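Local coordinates for protein transcriptional regulator, TetR family (Cytophaga hutchinsonii, PDB 3EUP) that probably binds operator DNA as a TetR-family dimer and regulates transcription, with a C-terminal domain that may sense a small ligand not yet identified, at residues Q14-S19 with E39-T44; Y65-V70 with C108-T113; A131-K136 with I161-I166; K150-D155 with D194-I199; A167-A172 with E190-L195. All blocks are in the same frame, centred on the assembly; numbering follows the deposited sequence.

How the contacts relate
Contact 1 lies in the N-terminal DNA-binding domain; contacts 2 and 3 follow into the helical C-terminal core, while 3 and 4 interleave and 4 and 5 end on helix 182-197. Contacts 1 and 2, about 18 Å between centres, touch where Ile-17 and Glu-18 pack on Tyr-65, so helix 55-78 joins the two domains. Contact 2 passes to contact 3, about 14 Å between centres, through Trp-67 and Leu-110 against Ala-131, Ile-132 and Trp-135. Contacts 3 and 5 share helix 158-179; the centres of contacts 1 and 4 are about 46 Å apart. Contacts 2, 3 and 5 touch the second subunit, so core and dimer use the same helices, a plausible route from core to DNA.

Contact 1. Residues Q14-S19 with E39-T44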
# COMPACT_ATOMS: atom_id res chain seq x y z
N GLN A 14 16.25 7.31 -22.49
CA GLN A 14 15.96 5.98 -21.97
C GLN A 14 16.95 5.52 -20.89
O GLN A 14 16.56 4.93 -19.89
CB GLN A 14 15.92 4.96 -23.12
CG GLN A 14 15.50 3.56 -22.70
CD GLN A 14 14.11 3.51 -22.08
OE1 GLN A 14 13.23 4.34 -22.38
NE2 GLN A 14 13.90 2.53 -21.19
N PHE A 15 18.22 5.81 -21.09
CA PHE A 15 19.21 5.57 -20.05
C PHE A 15 18.89 6.33 -18.76
O PHE A 15 19.08 5.80 -17.67
CB PHE A 15 20.63 5.95 -20.53
CG PHE A 15 21.65 5.93 -19.43
CD1 PHE A 15 22.27 4.74 -19.04
CD2 PHE A 15 22.00 7.11 -18.77
CE1 PHE A 15 23.20 4.71 -17.98
CE2 PHE A 15 22.93 7.10 -17.72
CZ PHE A 15 23.53 5.89 -17.32
N ILE A 16 18.46 7.60 -18.89
CA ILE A 16 18.10 8.36 -17.73
C ILE A 16 16.96 7.65 -17.01
O ILE A 16 17.00 7.52 -15.79
CB ILE A 16 17.62 9.83 -18.02
CG1 ILE A 16 18.67 10.69 -18.71
CG2 ILE A 16 17.23 10.49 -16.72
CD1 ILE A 16 19.93 10.65 -18.04
N ILE A 17 15.95 7.22 -17.76
CA ILE A 17 14.76 6.58 -17.16
C ILE A 17 15.18 5.33 -16.42
O ILE A 17 14.86 5.15 -15.23
CB ILE A 17 13.69 6.25 -18.21
CG1 ILE A 17 13.07 7.54 -18.77
CG2 ILE A 17 12.58 5.39 -17.58
CD1 ILE A 17 12.27 7.37 -20.10
N GLU A 18 15.96 4.50 -17.10
CA GLU A 18 16.44 3.22 -16.55
C GLU A 18 17.26 3.39 -15.28
O GLU A 18 17.10 2.62 -14.36
CB GLU A 18 17.23 2.45 -17.62
CG GLU A 18 16.27 1.92 -18.65
CD GLU A 18 16.90 1.29 -19.84
OE1 GLU A 18 18.15 1.03 -19.82
OE2 GLU A 18 16.10 1.05 -20.78
N SER A 19 18.12 4.41 -15.25
CA SER A 19 19.04 4.62 -14.15
C SER A 19 18.34 5.19 -12.95
O SER A 19 18.74 4.92 -11.81
CB SER A 19 20.11 5.64 -14.54
OG SER A 19 20.89 5.13 -15.57
N GLU A 39 24.09 11.39 -9.59
CA GLU A 39 24.86 10.22 -9.15
C GLU A 39 24.39 8.95 -9.84
O GLU A 39 25.20 8.17 -10.31
CB GLU A 39 24.80 9.99 -7.64
CG GLU A 39 25.59 10.98 -6.79
CD GLU A 39 25.52 10.62 -5.27
OE1 GLU A 39 24.98 9.53 -4.92
OE2 GLU A 39 26.05 11.42 -4.45
N ALA A 40 23.09 8.74 -9.89
CA ALA A 40 22.49 7.54 -10.52
C ALA A 40 22.83 7.43 -12.02
O ALA A 40 23.10 6.35 -12.51
CB ALA A 40 20.97 7.52 -10.32
N THR A 41 22.86 8.57 -12.71
CA THR A 41 23.09 8.58 -14.15
C THR A 41 24.58 8.77 -14.51
O THR A 41 24.99 8.48 -15.63
CB THR A 41 22.27 9.73 -14.82
OG1 THR A 41 22.77 11.01 -14.36
CG2 THR A 41 20.77 9.59 -14.51
N ASN A 42 25.37 9.27 -13.56
CA ASN A 42 26.70 9.84 -13.83
C ASN A 42 26.69 10.90 -14.96
O ASN A 42 27.62 10.96 -15.74
CB ASN A 42 27.75 8.74 -14.17
CG ASN A 42 29.19 9.21 -13.94
OD1 ASN A 42 29.45 9.93 -13.00
ND2 ASN A 42 30.14 8.80 -14.81
N LEU A 43 25.62 11.68 -15.05
CA LEU A 43 25.47 12.73 -16.06
C LEU A 43 25.27 14.05 -15.38
O LEU A 43 24.81 14.10 -14.25
CB LEU A 43 24.24 12.51 -16.94
CG LEU A 43 24.20 11.23 -17.77
CD1 LEU A 43 22.99 11.23 -18.70
CD2 LEU A 43 25.44 11.08 -18.55
N THR A 44 25.56 15.13 -16.09
CA THR A 44 25.37 16.47 -15.52
C THR A 44 23.90 16.85 -15.50
O THR A 44 23.09 16.31 -16.24
CB THR A 44 26.09 17.52 -16.33
OG1 THR A 44 25.60 17.50 -17.67
CG2 THR A 44 27.59 17.20 -16.37
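Phe-15, Ile-16 and Ser-19 of helix 10-31 meet the end of helix 34-41 and the turn after it, in the three-helix DNA-binding domain of the TetR family. Helix 34-41 and the short helix 45-48 would form its helix-turn-helix, with residues 42-44 as the turn.

Most of the apolar packing centres on Thr-41 CG2. It lies 3.8 Å from Ile-16 CD1, the two side chains crossing at a slant, and 4.0 Å from Ser-19 CB; a small serine suits this close approach of the backbones. In a separate touch, Phe-15 lays its ring edge beside Leu-43, with CD2 4.2 Å from Leu-43 CD1. The same edge meets a polar atom: with CG trans to the backbone N (chi1 170°) the ring is carried toward helix 34-41, bringing Phe-15 CE2 to 3.2 Å from Thr-41 O, near the ring plane, where the weakly positive ring hydrogens lie.

No hydrogen bond crosses between the segments; those of the side chains run within or next to each one. Thr-41 OG1 bonds to Leu-37 O and accepts from Leu-43 N at 3.0 Å, an ST turn that shapes the chain as it leaves the helix. Replacing Thr-41 by an alanine would probably leave Leu-43 N without this acceptor and open a gap beside Ile-16. Ser-19 OG bonds to Phe-15 O at 2.9 Å, and Ser-19 OG itself lies over one face of the Phe-15 ring, offset toward its rim, 3.2 Å above the plane.

Contact 2. Residues Y65-V70 with C108-T113; sequences YNWGHV and CPLLNT
Pro-109 presses its ring against Asn-66 and Trp-67 where helix 55-78 meets the start of helix 109-117, the segment axes running 10.0 Å apart at 147°. This is the tight part of the contact. Pro-109 CG lies 3.6 Å from the backbone N of Trp-67 and 3.7 Å from Asn-66 CB, and it approaches the indole at its edge, in the ring plane. Proline suits the first turn of a helix, where its lack of an N-H costs no helical bond, and its compact ring can come right up to the opposing backbone. Beside it, the Trp-67 indole, carried across with CG anti to the backbone N (chi1 -176°), lies alongside Leu-110 pointing the same way; Trp-67 CH2 is 3.6 Å from Leu-110 CD1.

The packing is slacker toward Val-70, whose CG2 stays 4.0 Å from Pro-109 CD, and toward Cys-108 SG, whose position is less certain and which lies obliquely to the Trp-67 ring. Farther along helix 109-117, Asn-112 and Thr-113 are partly exposed, while Leu-110 and Leu-111 pack on Leu-174 and Ile-115 of the second subunit.

No hydrogen bond crosses between the segments. Cohesion therefore rests on shape and dispersion between buried apolar groups, with no directed bond across the join between the domain-linking helix and the core.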
# COMPACT_ATOMS: atom_id res chain seq x y z
N TYR A 65 7.96 3.40 -16.75
CA TYR A 65 8.93 2.30 -16.92
C TYR A 65 8.80 1.19 -15.84
O TYR A 65 8.81 0.00 -16.14
CB TYR A 65 10.36 2.84 -16.96
CG TYR A 65 11.45 1.80 -16.95
CD1 TYR A 65 12.05 1.40 -18.14
CD2 TYR A 65 11.92 1.26 -15.76
CE1 TYR A 65 13.06 0.48 -18.15
CE2 TYR A 65 12.95 0.29 -15.77
CZ TYR A 65 13.52 -0.07 -16.97
OH TYR A 65 14.53 -1.00 -17.03
N ASN A 66 8.71 1.61 -14.59
CA ASN A 66 8.55 0.68 -13.46
C ASN A 66 7.32 -0.21 -13.55
O ASN A 66 7.41 -1.45 -13.42
CB ASN A 66 8.54 1.47 -12.14
CG ASN A 66 9.94 1.85 -11.69
OD1 ASN A 66 10.14 2.86 -11.00
ND2 ASN A 66 10.92 1.06 -12.10
N TRP A 67 6.18 0.43 -13.77
CA TRP A 67 4.95 -0.28 -13.95
C TRP A 67 4.93 -1.02 -15.30
O TRP A 67 4.44 -2.14 -15.36
CB TRP A 67 3.76 0.67 -13.78
CG TRP A 67 2.47 -0.04 -13.86
CD1 TRP A 67 1.55 0.06 -14.86
CD2 TRP A 67 1.99 -1.04 -12.96
NE1 TRP A 67 0.49 -0.77 -14.59
CE2 TRP A 67 0.75 -1.47 -13.44
CE3 TRP A 67 2.48 -1.59 -11.77
CZ2 TRP A 67 -0.02 -2.40 -12.77
CZ3 TRP A 67 1.72 -2.52 -11.10
CH2 TRP A 67 0.48 -2.91 -11.60
N GLY A 68 5.46 -0.42 -16.36
CA GLY A 68 5.57 -1.13 -17.64
C GLY A 68 6.35 -2.44 -17.46
O GLY A 68 6.05 -3.48 -18.09
N HIS A 69 7.36 -2.40 -16.59
CA HIS A 69 8.13 -3.60 -16.30
C HIS A 69 7.29 -4.64 -15.57
O HIS A 69 7.36 -5.85 -15.91
CB HIS A 69 9.34 -3.28 -15.46
CG HIS A 69 10.24 -4.45 -15.26
ND1 HIS A 69 10.20 -5.24 -14.13
CD2 HIS A 69 11.17 -5.00 -16.07
CE1 HIS A 69 11.09 -6.21 -14.25
NE2 HIS A 69 11.69 -6.09 -15.42
N VAL A 70 6.48 -4.22 -14.59
CA VAL A 70 5.63 -5.19 -13.90
C VAL A 70 4.63 -5.79 -14.90
O VAL A 70 4.41 -6.99 -14.90
CB VAL A 70 4.85 -4.58 -12.70
CG1 VAL A 70 3.84 -5.61 -12.13
CG2 VAL A 70 5.79 -4.09 -11.62
N CYS A 108 6.49 -2.47 -5.52
CA CYS A 108 5.43 -2.18 -6.45
C CYS A 108 5.32 -0.69 -6.66
O CYS A 108 5.05 0.04 -5.70
CB CYS A 108 4.08 -2.71 -5.98
SG CYS A 108 2.74 -2.40 -7.14
N PRO A 109 5.52 -0.22 -7.91
CA PRO A 109 5.38 1.21 -8.16
C PRO A 109 3.95 1.74 -7.98
O PRO A 109 3.74 2.94 -7.74
CB PRO A 109 5.86 1.38 -9.59
CG PRO A 109 5.74 0.02 -10.22
CD PRO A 109 5.95 -0.97 -9.11
N LEU A 110 2.95 0.86 -8.10
CA LEU A 110 1.58 1.30 -8.03
C LEU A 110 1.27 1.63 -6.57
O LEU A 110 0.75 2.71 -6.25
CB LEU A 110 0.68 0.22 -8.62
CG LEU A 110 -0.82 0.29 -8.51
CD1 LEU A 110 -1.43 -0.84 -9.37
CD2 LEU A 110 -1.21 0.19 -7.05
N LEU A 111 1.68 0.71 -5.70
CA LEU A 111 1.59 0.94 -4.28
C LEU A 111 2.43 2.15 -3.90
O LEU A 111 1.95 3.03 -3.25
CB LEU A 111 2.07 -0.34 -3.61
CG LEU A 111 1.94 -0.61 -2.16
CD1 LEU A 111 0.48 -0.49 -1.66
CD2 LEU A 111 2.51 -2.05 -1.93
N ASN A 112 3.67 2.24 -4.36
CA ASN A 112 4.57 3.27 -3.92
C ASN A 112 4.17 4.63 -4.42
O ASN A 112 4.29 5.65 -3.69
CB ASN A 112 6.01 2.99 -4.36
CG ASN A 112 6.55 1.67 -3.83
OD1 ASN A 112 5.93 1.02 -2.97
ND2 ASN A 112 7.66 1.22 -4.42
N THR A 113 3.68 4.67 -5.65
CA THR A 113 3.27 5.95 -6.24
C THR A 113 1.96 6.48 -5.64
O THR A 113 1.80 7.70 -5.36
CB THR A 113 3.24 5.88 -7.80
OG1 THR A 113 4.57 5.68 -8.26
CG2 THR A 113 2.66 7.14 -8.44

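Contact 3. Residues A131-K136 with I161-I166; sequences AILSWK and IAFSMI
With CG anti to the backbone N (chi1 -178°), Trp-135 swings its indole to Ile-166, whose own CG1 is turned beside its backbone N (chi1 -69°) and lies over the centre of the six-membered ring. This CH-pi contact puts Ile-166 CG1 3.8 Å from the Trp-135 ring centroid. The branched isoleucine suits its place because its branches reach different partners: Ile-166 CG2 touches Ile-132 CD1 at 3.7 Å, while CD1 reaches the backbone N of Lys-136 at 3.7 Å.

A second aromatic contact lies alongside. Lys-136 holds CG anti to its backbone N, over one face of Phe-163 and 3.9 Å from the ring centroid, and the bends at chi2 and chi4 turn NZ back toward the ring. A long aliphatic chain can cover a ring while its amine, on a partly exposed residue, lies beside the ring edge at CE2. Leu-133 CD2 meets the same ring in its plane, 3.8 Å from Phe-163 CZ. The small Ala-162 suits the point where the backbones come closest, its CB packing on Lys-136.

Trp-135 NE1 is hydrogen-bonded to Tyr-91 OH. An alanine in place of Trp-135 would probably strip Ile-166 of the surface it lies on and leave Tyr-91 OH without this partner.

The segments cross at 124°, with helix 55-78 reaching Trp-135 through Leu-74, helix 182-197 meeting Met-165 through Leu-192 and Leu-195, and Tyr-184 of the second subunit stacking on Phe-163.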
# COMPACT_ATOMS: atom_id res chain seq x y z
N ALA A 131 -3.56 2.85 -14.02
CA ALA A 131 -2.85 1.57 -13.92
C ALA A 131 -3.71 0.50 -13.31
O ALA A 131 -3.77 -0.63 -13.80
CB ALA A 131 -1.55 1.70 -13.13
N ILE A 132 -4.35 0.86 -12.19
CA ILE A 132 -5.14 -0.05 -11.42
C ILE A 132 -6.33 -0.48 -12.25
O ILE A 132 -6.69 -1.63 -12.25
CB ILE A 132 -5.68 0.66 -10.13
CG1 ILE A 132 -4.64 0.65 -9.06
CG2 ILE A 132 -7.02 0.04 -9.62
CD1 ILE A 132 -4.70 -0.66 -8.18
N LEU A 133 -6.95 0.48 -12.94
CA LEU A 133 -8.13 0.15 -13.74
C LEU A 133 -7.78 -0.70 -14.98
O LEU A 133 -8.55 -1.59 -15.33
CB LEU A 133 -8.93 1.41 -14.10
CG LEU A 133 -9.55 2.04 -12.84
CD1 LEU A 133 -10.24 3.44 -13.10
CD2 LEU A 133 -10.51 1.03 -12.16
N SER A 134 -6.65 -0.45 -15.63
CA SER A 134 -6.20 -1.31 -16.73
C SER A 134 -5.89 -2.74 -16.29
O SER A 134 -6.13 -3.69 -17.04
CB SER A 134 -4.96 -0.74 -17.41
OG SER A 134 -5.34 0.45 -18.07
N TRP A 135 -5.28 -2.87 -15.11
CA TRP A 135 -4.98 -4.15 -14.52
C TRP A 135 -6.31 -4.84 -14.26
O TRP A 135 -6.49 -5.98 -14.71
CB TRP A 135 -4.17 -3.99 -13.24
CG TRP A 135 -3.77 -5.24 -12.56
CD1 TRP A 135 -3.86 -6.52 -13.01
CD2 TRP A 135 -3.17 -5.31 -11.25
NE1 TRP A 135 -3.38 -7.39 -12.05
CE2 TRP A 135 -2.94 -6.66 -10.97
CE3 TRP A 135 -2.82 -4.36 -10.30
CZ2 TRP A 135 -2.36 -7.09 -9.76
CZ3 TRP A 135 -2.21 -4.79 -9.10
CH2 TRP A 135 -2.02 -6.13 -8.84
N LYS A 136 -7.26 -4.14 -13.61
CA LYS A 136 -8.61 -4.68 -13.38
C LYS A 136 -9.27 -5.18 -14.70
O LYS A 136 -9.86 -6.27 -14.73
CB LYS A 136 -9.51 -3.67 -12.63
CG LYS A 136 -11.00 -4.04 -12.50
CD LYS A 136 -11.78 -3.83 -13.83
CE LYS A 136 -13.31 -3.86 -13.72
NZ LYS A 136 -13.72 -4.61 -12.51
N ILE A 161 -14.41 -9.91 -8.05
CA ILE A 161 -13.24 -10.79 -7.99
C ILE A 161 -11.95 -10.07 -8.46
O ILE A 161 -10.90 -10.17 -7.81
CB ILE A 161 -13.43 -12.12 -8.79
CG1 ILE A 161 -14.40 -13.04 -8.06
CG2 ILE A 161 -12.08 -12.85 -8.95
CD1 ILE A 161 -15.82 -12.68 -8.30
N ALA A 162 -12.08 -9.32 -9.53
CA ALA A 162 -10.94 -8.63 -10.11
C ALA A 162 -10.37 -7.58 -9.12
O ALA A 162 -9.17 -7.53 -8.91
CB ALA A 162 -11.35 -7.97 -11.48
N PHE A 163 -11.23 -6.80 -8.48
CA PHE A 163 -10.76 -5.80 -7.49
C PHE A 163 -10.22 -6.49 -6.24
O PHE A 163 -9.25 -6.04 -5.71
CB PHE A 163 -11.80 -4.75 -7.11
CG PHE A 163 -11.94 -3.63 -8.11
CD1 PHE A 163 -10.87 -2.80 -8.39
CD2 PHE A 163 -13.14 -3.41 -8.76
CE1 PHE A 163 -10.98 -1.79 -9.31
CE2 PHE A 163 -13.27 -2.38 -9.69
CZ PHE A 163 -12.20 -1.56 -9.96
N SER A 164 -10.82 -7.59 -5.83
CA SER A 164 -10.35 -8.30 -4.64
C SER A 164 -8.98 -8.92 -4.81
O SER A 164 -8.21 -8.95 -3.86
CB SER A 164 -11.33 -9.38 -4.22
OG SER A 164 -12.60 -8.78 -4.01
N MET A 165 -8.70 -9.41 -6.01
CA MET A 165 -7.39 -9.98 -6.38
C MET A 165 -6.33 -8.91 -6.22
O MET A 165 -5.29 -9.15 -5.61
CB MET A 165 -7.37 -10.48 -7.86
CG MET A 165 -8.18 -11.77 -8.19
SD MET A 165 -8.18 -12.22 -9.99
CE MET A 165 -6.39 -12.43 -10.16
N ILE A 166 -6.61 -7.74 -6.79
CA ILE A 166 -5.73 -6.58 -6.72
C ILE A 166 -5.46 -6.21 -5.29
O ILE A 166 -4.32 -6.03 -4.89
CB ILE A 166 -6.30 -5.41 -7.54
CG1 ILE A 166 -6.21 -5.78 -9.05
CG2 ILE A 166 -5.55 -4.09 -7.21
CD1 ILE A 166 -6.93 -4.82 -10.03

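Contact 4. Residues K150-D155 with D194-I199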
# COMPACT_ATOMS: atom_id res chain seq x y z
N LYS A 150 -15.64 -22.74 -19.49
CA LYS A 150 -16.27 -23.66 -18.54
C LYS A 150 -15.35 -23.99 -17.37
O LYS A 150 -15.51 -24.99 -16.69
CB LYS A 150 -16.68 -24.94 -19.26
CG LYS A 150 -17.87 -25.71 -18.62
CD LYS A 150 -18.13 -27.10 -19.30
CE LYS A 150 -18.27 -27.01 -20.82
NZ LYS A 150 -18.77 -28.28 -21.48
N GLU A 151 -14.39 -23.12 -17.14
CA GLU A 151 -13.44 -23.27 -16.05
C GLU A 151 -14.00 -22.63 -14.76
O GLU A 151 -13.83 -23.16 -13.66
CB GLU A 151 -12.13 -22.63 -16.46
CG GLU A 151 -10.99 -23.06 -15.65
CD GLU A 151 -9.66 -22.60 -16.23
OE1 GLU A 151 -9.50 -22.47 -17.47
OE2 GLU A 151 -8.76 -22.39 -15.41
N PHE A 152 -14.70 -21.51 -14.94
CA PHE A 152 -15.32 -20.77 -13.86
C PHE A 152 -16.79 -20.67 -14.11
O PHE A 152 -17.24 -20.67 -15.26
CB PHE A 152 -14.79 -19.33 -13.86
CG PHE A 152 -13.30 -19.22 -13.86
CD1 PHE A 152 -12.51 -20.06 -13.07
CD2 PHE A 152 -12.68 -18.21 -14.59
CE1 PHE A 152 -11.14 -19.94 -13.06
CE2 PHE A 152 -11.30 -18.09 -14.57
CZ PHE A 152 -10.54 -18.95 -13.80
N ARG A 153 -17.54 -20.47 -13.04
CA ARG A 153 -18.99 -20.38 -13.11
C ARG A 153 -19.51 -19.09 -13.76
O ARG A 153 -18.88 -18.00 -13.64
CB ARG A 153 -19.54 -20.44 -11.71
CG ARG A 153 -19.14 -21.68 -10.94
CD ARG A 153 -20.13 -21.92 -9.83
NE ARG A 153 -20.04 -20.84 -8.86
CZ ARG A 153 -19.11 -20.76 -7.91
NH1 ARG A 153 -18.20 -21.72 -7.80
NH2 ARG A 153 -19.09 -19.72 -7.08
N PRO A 154 -20.69 -19.18 -14.40
CA PRO A 154 -21.29 -17.98 -15.00
C PRO A 154 -21.91 -17.03 -13.96
O PRO A 154 -22.11 -15.86 -14.27
CB PRO A 154 -22.37 -18.56 -15.95
CG PRO A 154 -22.70 -19.91 -15.40
CD PRO A 154 -21.51 -20.39 -14.59
N ASP A 155 -22.18 -17.49 -12.74
CA ASP A 155 -22.71 -16.54 -11.73
C ASP A 155 -21.61 -15.68 -11.05
O ASP A 155 -21.92 -14.86 -10.19
CB ASP A 155 -23.57 -17.26 -10.68
CG ASP A 155 -22.77 -18.18 -9.78
OD1 ASP A 155 -23.40 -18.80 -8.90
OD2 ASP A 155 -21.54 -18.31 -9.94
N ASP A 194 -7.43 -19.40 -2.80
CA ASP A 194 -8.78 -19.73 -2.32
C ASP A 194 -9.88 -18.91 -3.05
O ASP A 194 -10.94 -19.43 -3.38
CB ASP A 194 -8.90 -19.52 -0.80
CG ASP A 194 -7.90 -20.36 -0.01
OD1 ASP A 194 -7.48 -21.43 -0.52
OD2 ASP A 194 -7.52 -19.98 1.13
N LEU A 195 -9.64 -17.63 -3.29
CA LEU A 195 -10.64 -16.81 -3.97
C LEU A 195 -10.96 -17.40 -5.34
O LEU A 195 -12.12 -17.55 -5.70
CB LEU A 195 -10.14 -15.35 -4.12
CG LEU A 195 -11.04 -14.28 -4.73
CD1 LEU A 195 -12.27 -14.01 -3.81
CD2 LEU A 195 -10.26 -13.01 -4.95
N ILE A 196 -9.93 -17.74 -6.09
CA ILE A 196 -10.14 -18.23 -7.46
C ILE A 196 -10.72 -19.66 -7.49
O ILE A 196 -11.66 -19.95 -8.28
CB ILE A 196 -8.86 -18.04 -8.29
CG1 ILE A 196 -8.61 -16.54 -8.41
CG2 ILE A 196 -9.05 -18.69 -9.69
CD1 ILE A 196 -7.22 -16.22 -8.64
N ALA A 197 -10.25 -20.51 -6.56
CA ALA A 197 -10.85 -21.85 -6.37
C ALA A 197 -12.34 -21.72 -6.13
O ALA A 197 -13.11 -22.53 -6.62
CB ALA A 197 -10.20 -22.60 -5.21
N GLY A 198 -12.75 -20.68 -5.41
CA GLY A 198 -14.14 -20.47 -5.09
C GLY A 198 -14.99 -20.03 -6.27
O GLY A 198 -16.20 -20.01 -6.14
N ILE A 199 -14.40 -19.65 -7.40
CA ILE A 199 -15.21 -19.31 -8.55
C ILE A 199 -15.25 -20.47 -9.60
O ILE A 199 -15.98 -20.40 -10.58
CB ILE A 199 -14.80 -17.97 -9.22
CG1 ILE A 199 -13.41 -18.04 -9.83
CG2 ILE A 199 -14.91 -16.82 -8.21
CD1 ILE A 199 -13.11 -16.95 -10.87
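Arg-153 N donates to Ile-199 O over 2.9 Å in a nearly straight bond (169° at the hydrogen) that ties the loop 150-155 to the chain leaving helix 182-197. The loop begins in the Schellman motif that ends helix 122-148, Lys-150 being its positive-phi C-prime residue, so the loop after that helix and the chain end of helix 182-197 are joined at the far end of the C-terminal domain.

The apolar half rests on Phe-152. Ile-199 CD1 lies over one face of its ring, 3.8 Å from the Phe-152 centroid, while Glu-151 CB lies over the opposite face. Ile-199 gets there with CG1 placed between its backbone N and carbonyl carbon (chi1 65°), a less common torsion that brings CD1 over the ring in a CH-pi contact. Ile-196 CG2 adds a looser touch, 4.2 Å from Phe-152 CE1, and Leu-88 of helix 84-88 also packs on the ring.

Arginine suits the polar half because its guanidinium serves two partners. Arg-153 NH1 and NH2 grip Gly-198 O end-on, each at 3.1 Å; NH2 arrives in the carbonyl plane, whereas NH1 stands above it. Behind them, Arg-153 NE forms a salt bridge to Asp-155, meeting OD2 on its syn side at 3.1 Å.

Contact 5. Residues A167-A172 with E190-L195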
# COMPACT_ATOMS: atom_id res chain seq x y z
N ALA A 167 -6.51 -6.18 -4.47
CA ALA A 167 -6.35 -5.89 -3.07
C ALA A 167 -5.47 -6.90 -2.40
O ALA A 167 -4.61 -6.56 -1.59
CB ALA A 167 -7.73 -5.81 -2.37
N LEU A 168 -5.71 -8.17 -2.70
CA LEU A 168 -4.95 -9.21 -2.06
C LEU A 168 -3.47 -9.19 -2.45
O LEU A 168 -2.62 -9.43 -1.59
CB LEU A 168 -5.55 -10.57 -2.35
CG LEU A 168 -6.81 -10.96 -1.57
CD1 LEU A 168 -7.40 -12.28 -2.18
CD2 LEU A 168 -6.49 -11.08 -0.09
N VAL A 169 -3.15 -8.91 -3.71
CA VAL A 169 -1.79 -8.87 -4.15
C VAL A 169 -1.05 -7.67 -3.52
O VAL A 169 -0.00 -7.83 -2.93
CB VAL A 169 -1.69 -8.86 -5.69
CG1 VAL A 169 -0.24 -8.58 -6.15
CG2 VAL A 169 -2.19 -10.22 -6.25
N GLU A 170 -1.66 -6.48 -3.61
CA GLU A 170 -1.06 -5.29 -3.08
C GLU A 170 -0.94 -5.34 -1.56
O GLU A 170 0.04 -4.88 -1.02
CB GLU A 170 -1.81 -4.06 -3.57
CG GLU A 170 -1.81 -3.95 -5.10
CD GLU A 170 -0.40 -3.91 -5.69
OE1 GLU A 170 0.25 -2.82 -5.64
OE2 GLU A 170 0.02 -4.95 -6.23
N GLY A 171 -1.94 -5.92 -0.89
CA GLY A 171 -1.93 -6.13 0.55
C GLY A 171 -0.87 -7.12 0.99
O GLY A 171 -0.23 -6.91 2.03
N ALA A 172 -0.65 -8.17 0.19
CA ALA A 172 0.41 -9.14 0.44
C ALA A 172 1.75 -8.43 0.39
O ALA A 172 2.55 -8.59 1.29
CB ALA A 172 0.35 -10.37 -0.58
N GLU A 190 -1.98 -17.39 -0.43
CA GLU A 190 -2.80 -18.58 -0.23
C GLU A 190 -4.31 -18.22 -0.32
O GLU A 190 -5.11 -18.94 -0.95
CB GLU A 190 -2.45 -19.22 1.13
CG GLU A 190 -2.72 -20.65 1.20
CD GLU A 190 -2.66 -21.20 2.64
OE1 GLU A 190 -1.82 -20.69 3.46
OE2 GLU A 190 -3.49 -22.11 2.94
N SER A 191 -4.71 -17.11 0.29
CA SER A 191 -6.07 -16.66 0.14
C SER A 191 -6.37 -16.21 -1.29
O SER A 191 -7.48 -16.31 -1.69
CB SER A 191 -6.42 -15.54 1.14
OG SER A 191 -6.50 -16.06 2.47
N LEU A 192 -5.43 -15.67 -2.04
CA LEU A 192 -5.70 -15.41 -3.45
C LEU A 192 -6.09 -16.71 -4.18
O LEU A 192 -7.06 -16.75 -4.93
CB LEU A 192 -4.50 -14.80 -4.13
CG LEU A 192 -4.60 -14.40 -5.59
CD1 LEU A 192 -5.66 -13.27 -5.82
CD2 LEU A 192 -3.23 -13.92 -6.01
N GLU A 193 -5.33 -17.78 -3.95
CA GLU A 193 -5.71 -19.08 -4.50
C GLU A 193 -7.11 -19.53 -4.08
O GLU A 193 -7.88 -20.02 -4.90
CB GLU A 193 -4.72 -20.16 -4.05
CG GLU A 193 -3.44 -20.17 -4.80
CD GLU A 193 -2.91 -21.59 -5.05
OE1 GLU A 193 -3.36 -22.53 -4.36
OE2 GLU A 193 -2.05 -21.76 -5.95
N ASP A 194 -7.43 -19.40 -2.80
CA ASP A 194 -8.78 -19.73 -2.32
C ASP A 194 -9.88 -18.91 -3.05
O ASP A 194 -10.94 -19.43 -3.38
CB ASP A 194 -8.90 -19.52 -0.80
CG ASP A 194 -7.90 -20.36 -0.01
OD1 ASP A 194 -7.48 -21.43 -0.52
OD2 ASP A 194 -7.52 -19.98 1.13
N LEU A 195 -9.64 -17.63 -3.29
CA LEU A 195 -10.64 -16.81 -3.97
C LEU A 195 -10.96 -17.40 -5.34
O LEU A 195 -12.12 -17.55 -5.70
CB LEU A 195 -10.14 -15.35 -4.12
CG LEU A 195 -11.04 -14.28 -4.73
CD1 LEU A 195 -12.27 -14.01 -3.81
CD2 LEU A 195 -10.26 -13.01 -4.95
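Leu-168 faces Leu-192 from helix 158-179, its CB directed at helix 182-197. At CG the chain turns beside the backbone N (chi1 -77°), and from there it runs out extended, which sends CD1 across to the other helix. CD1, rather than CD2, does the touching: Leu-168 CD1 lies 3.8 Å from Leu-192 CA, seated on the backbone of the opposing turn. Leu-195 CD2 is 4.0 Å from Leu-168 CD1, and Ser-191 O is close by. A leucine suits this place, its CD1 methyl packing among Ser-191, Leu-192 and Leu-195. Val-169 widens the patch, its CG2 3.9 Å from Leu-192 CD2, the two side chains meeting at a slant.

The segments run antiparallel, at 174° with axes 9.9 Å apart. Ser-191 turns its hydroxyl to another task, a hydrogen bond with Ser-164 OG of the second subunit, and Leu-168 packs on its own counterpart there. Two long C-terminal helices from each subunit joined in this way are consistent with the four-helix bundle through which TetR-family regulators dimerise.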